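Local coordinates for LRA-12 (Uncultured bacterium, PDB 5AEB), which is a class B3 metallo-beta-lactamase with two zinc ions that hydrolyses beta-lactam antibiotics, carbapenems among them, at residues Gly28-Ile33 with Ala39-Thr44. Sequence-based numbering, arbitrary orientation.
Sequences GNLYYI and ACYLIT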
ATOM      1  N   GLY A  28      -1.627 -17.797   2.771  1.00 24.34           N
ATOM      2  CA  GLY A  28      -0.612 -18.008   3.798  1.00 24.50           C
ATOM      3  C   GLY A  28      -0.869 -17.118   5.012  1.00 23.89           C
ATOM      4  O   GLY A  28      -1.979 -17.078   5.531  1.00 23.81           O
ATOM      5  N   ASN A  29       0.147 -16.372   5.422  1.00 23.75           N
ATOM      6  CA  ASN A  29       0.015 -15.453   6.526  1.00 23.28           C
ATOM      7  C   ASN A  29      -0.386 -14.003   6.118  1.00 22.44           C
ATOM      8  O   ASN A  29      -0.312 -13.096   6.929  1.00 22.12           O
ATOM      9  CB  ASN A  29       1.262 -15.509   7.427  1.00 24.58           C
ATOM     10  CG  ASN A  29       2.512 -14.904   6.771  1.00 26.19           C
ATOM     11  OD1 ASN A  29       2.583 -14.754   5.550  1.00 27.16           O
ATOM     12  ND2 ASN A  29       3.512 -14.549   7.592  1.00 26.89           N
ATOM     13  N   LEU A  30      -0.842 -13.805   4.883  1.00 21.52           N
ATOM     14  CA  LEU A  30      -1.339 -12.499   4.431  1.00 20.88           C
ATOM     15  C   LEU A  30      -2.863 -12.355   4.576  1.00 20.64           C
ATOM     16  O   LEU A  30      -3.620 -13.182   4.063  1.00 21.05           O
ATOM     17  CB  LEU A  30      -0.934 -12.224   2.967  1.00 20.41           C
ATOM     18  CG  LEU A  30      -1.507 -10.966   2.308  1.00 20.06           C
ATOM     19  CD1 LEU A  30      -1.040  -9.697   3.031  1.00 19.39           C
ATOM     20  CD2 LEU A  30      -1.125 -10.931   0.825  1.00 19.91           C
ATOM     21  N   TYR A  31      -3.295 -11.294   5.249  1.00 19.94           N
ATOM     22  CA  TYR A  31      -4.711 -11.035   5.478  1.00 20.09           C
ATOM     23  C   TYR A  31      -5.034  -9.629   5.010  1.00 19.63           C
ATOM     24  O   TYR A  31      -4.175  -8.713   5.045  1.00 18.97           O
ATOM     25  CB  TYR A  31      -5.079 -11.181   6.982  1.00 20.49           C
ATOM     26  CG  TYR A  31      -4.816 -12.556   7.587  1.00 21.08           C
ATOM     27  CD1 TYR A  31      -3.530 -12.956   7.903  1.00 21.11           C
ATOM     28  CD2 TYR A  31      -5.872 -13.441   7.875  1.00 22.06           C
ATOM     29  CE1 TYR A  31      -3.278 -14.191   8.432  1.00 22.15           C
ATOM     30  CE2 TYR A  31      -5.638 -14.691   8.439  1.00 22.49           C
ATOM     31  CZ  TYR A  31      -4.334 -15.052   8.709  1.00 22.82           C
ATOM     32  OH  TYR A  31      -4.025 -16.257   9.266  1.00 23.70           O
ATOM     33  N   TYR A  32      -6.262  -9.465   4.560  1.00 19.74           N
ATOM     34  CA  TYR A  32      -6.837  -8.165   4.215  1.00 19.56           C
ATOM     35  C   TYR A  32      -7.590  -7.615   5.413  1.00 19.87           C
ATOM     36  O   TYR A  32      -8.551  -8.259   5.902  1.00 20.17           O
ATOM     37  CB  TYR A  32      -7.830  -8.298   3.059  1.00 19.91           C
ATOM     38  CG  TYR A  32      -8.300  -6.978   2.500  1.00 19.71           C
ATOM     39  CD1 TYR A  32      -9.419  -6.328   3.023  1.00 19.88           C
ATOM     40  CD2 TYR A  32      -7.611  -6.367   1.449  1.00 19.73           C
ATOM     41  CE1 TYR A  32      -9.843  -5.105   2.530  1.00 20.03           C
ATOM     42  CE2 TYR A  32      -8.028  -5.145   0.928  1.00 19.83           C
ATOM     43  CZ  TYR A  32      -9.151  -4.509   1.479  1.00 20.02           C
ATOM     44  OH  TYR A  32      -9.567  -3.297   0.955  1.00 20.05           O
ATOM     45  N   ILE A  33      -7.241  -6.391   5.815  1.00 19.28           N
ATOM     46  CA  ILE A  33      -7.859  -5.777   7.004  1.00 19.96           C
ATOM     47  C   ILE A  33      -8.300  -4.339   6.748  1.00 19.90           C
ATOM     48  O   ILE A  33      -8.415  -3.516   7.671  1.00 19.93           O
ATOM     49  CB  ILE A  33      -6.936  -5.848   8.262  1.00 19.89           C
ATOM     50  CG1 ILE A  33      -5.604  -5.171   7.973  1.00 19.39           C
ATOM     51  CG2 ILE A  33      -6.772  -7.297   8.719  1.00 19.98           C
ATOM     52  CD1 ILE A  33      -4.756  -4.910   9.206  1.00 19.78           C
ATOM     53  N   ALA A  39      -7.013  -0.519   0.851  1.00 20.29           N
ATOM     54  CA  ALA A  39      -6.468  -1.849   1.131  1.00 20.19           C
ATOM     55  C   ALA A  39      -5.400  -1.754   2.188  1.00 20.33           C
ATOM     56  O   ALA A  39      -4.437  -0.978   2.067  1.00 20.77           O
ATOM     57  CB  ALA A  39      -5.915  -2.471  -0.134  1.00 20.28           C
ATOM     58  N   CYS A  40      -5.601  -2.519   3.252  1.00 20.30           N
ATOM     59  CA  CYS A  40      -4.637  -2.645   4.337  1.00 19.90           C
ATOM     60  C   CYS A  40      -4.416  -4.125   4.548  1.00 19.30           C
ATOM     61  O   CYS A  40      -5.357  -4.940   4.414  1.00 19.02           O
ATOM     62  CB  CYS A  40      -5.193  -2.032   5.614  1.00 20.62           C
ATOM     63  SG  CYS A  40      -5.724  -0.334   5.344  1.00 22.67           S
ATOM     64  N   TYR A  41      -3.187  -4.471   4.895  1.00 18.64           N
ATOM     65  CA  TYR A  41      -2.815  -5.864   4.988  1.00 18.67           C
ATOM     66  C   TYR A  41      -2.144  -6.141   6.306  1.00 18.78           C
ATOM     67  O   TYR A  41      -1.453  -5.267   6.866  1.00 18.85           O
ATOM     68  CB  TYR A  41      -1.896  -6.247   3.820  1.00 18.73           C
ATOM     69  CG  TYR A  41      -2.521  -5.959   2.473  1.00 18.76           C
ATOM     70  CD1 TYR A  41      -3.449  -6.833   1.908  1.00 18.87           C
ATOM     71  CD2 TYR A  41      -2.187  -4.802   1.770  1.00 18.81           C
ATOM     72  CE1 TYR A  41      -4.030  -6.565   0.676  1.00 19.04           C
ATOM     73  CE2 TYR A  41      -2.778  -4.508   0.555  1.00 18.95           C
ATOM     74  CZ  TYR A  41      -3.690  -5.404  -0.001  1.00 19.08           C
ATOM     75  OH  TYR A  41      -4.261  -5.107  -1.221  1.00 19.35           O
ATOM     76  N   LEU A  42      -2.384  -7.340   6.801  1.00 18.89           N
ATOM     77  CA  LEU A  42      -1.742  -7.875   7.978  1.00 19.11           C
ATOM     78  C   LEU A  42      -0.957  -9.118   7.564  1.00 19.23           C
ATOM     79  O   LEU A  42      -1.476 -10.012   6.886  1.00 19.24           O
ATOM     80  CB  LEU A  42      -2.772  -8.213   9.079  1.00 19.32           C
ATOM     81  CG  LEU A  42      -2.215  -8.678  10.433  1.00 19.69           C
ATOM     82  CD1 LEU A  42      -1.615  -7.498  11.195  1.00 19.83           C
ATOM     83  CD2 LEU A  42      -3.283  -9.310  11.294  1.00 20.03           C
ATOM     84  N   ILE A  43       0.306  -9.145   7.959  1.00 19.44           N
ATOM     85  CA  ILE A  43       1.196 -10.273   7.734  1.00 19.91           C
ATOM     86  C   ILE A  43       1.585 -10.729   9.134  1.00 20.79           C
ATOM     87  O   ILE A  43       2.173  -9.960   9.911  1.00 20.82           O
ATOM     88  CB  ILE A  43       2.450  -9.874   6.902  1.00 19.88           C
ATOM     89  CG1 ILE A  43       2.036  -9.325   5.524  1.00 19.63           C
ATOM     90  CG2 ILE A  43       3.384 -11.065   6.709  1.00 20.32           C
ATOM     91  CD1 ILE A  43       3.081  -8.435   4.920  1.00 19.84           C
ATOM     92  N   THR A  44       1.222 -11.970   9.451  1.00 21.57           N
ATOM     93  CA  THR A  44       1.359 -12.520  10.790  1.00 22.84           C
ATOM     94  C   THR A  44       2.534 -13.493  10.811  1.00 23.86           C
ATOM     95  O   THR A  44       2.621 -14.369   9.946  1.00 24.34           O
ATOM     96  CB  THR A  44       0.068 -13.268  11.200  1.00 23.17           C
ATOM     97  OG1 THR A  44      -0.187 -14.333  10.268  1.00 23.71           O
ATOM     98  CG2 THR A  44      -1.129 -12.331  11.181  1.00 22.89           C
TER
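The ring of Tyr32 turns an edge to the face of Tyr41 in an offset edge-to-face pair, centroids 5.7 Å apart and planes at 84°. Over one face of the Tyr32 ring, off-centre and nearer the ring's margin, sits Cys40 O, while Tyr32 CE2 lies 3.6 Å from Ala39 CB. With CG of Tyr32 anti to its backbone N (chi1 -171°) and beside the carbonyl carbon, the ring is carried toward Ala39 and Cys40; its hydroxyl is hydrogen-bonded to Thr35 O in the connecting loop, that of Tyr41 to Ala225 O. Tyr31 O lies at the edge of the Tyr41 ring, and Leu30 CD1 packs 3.6 Å from Tyr41 CB. The Tyr31 ring belongs to the other face of the sheet: Leu42 O is in plane at its edge, and Thr44 OG1 is 3.6 Å from Tyr31 CE1. Phe72 meets this ring edge-to-face from outside the hairpin.

Strands 30-32 and 41-45 form an antiparallel beta hairpin within the larger, N-terminal sheet of the alpha-beta/beta-alpha metallo-beta-lactamase fold, flanked by strands 24-27 and 48-52. Tyr31 and Leu42 are its hydrogen-bonded pair: Tyr31 N gives to Leu42 O at 2.8 Å, and Leu42 N gives back to Tyr31 O. Toward the loop, Ile33 N donates almost straight (178°) to Cys40 O, and Ile33 CD1 reaches 3.9 Å from Leu42 CB. Just beyond, the Ala39 side chain is about 6 Å from those of the zinc ligands His89 and His227.

At the far end the secure hold is Thr44 N to Asn29 O. The side-chain amide of Asn29 adds a second: ND2 lies 2.5 Å from Thr44 O, shorter than a normal N-H...O bond, so its exact geometry is doubtful; ND2 also bonds Thr151 OG1.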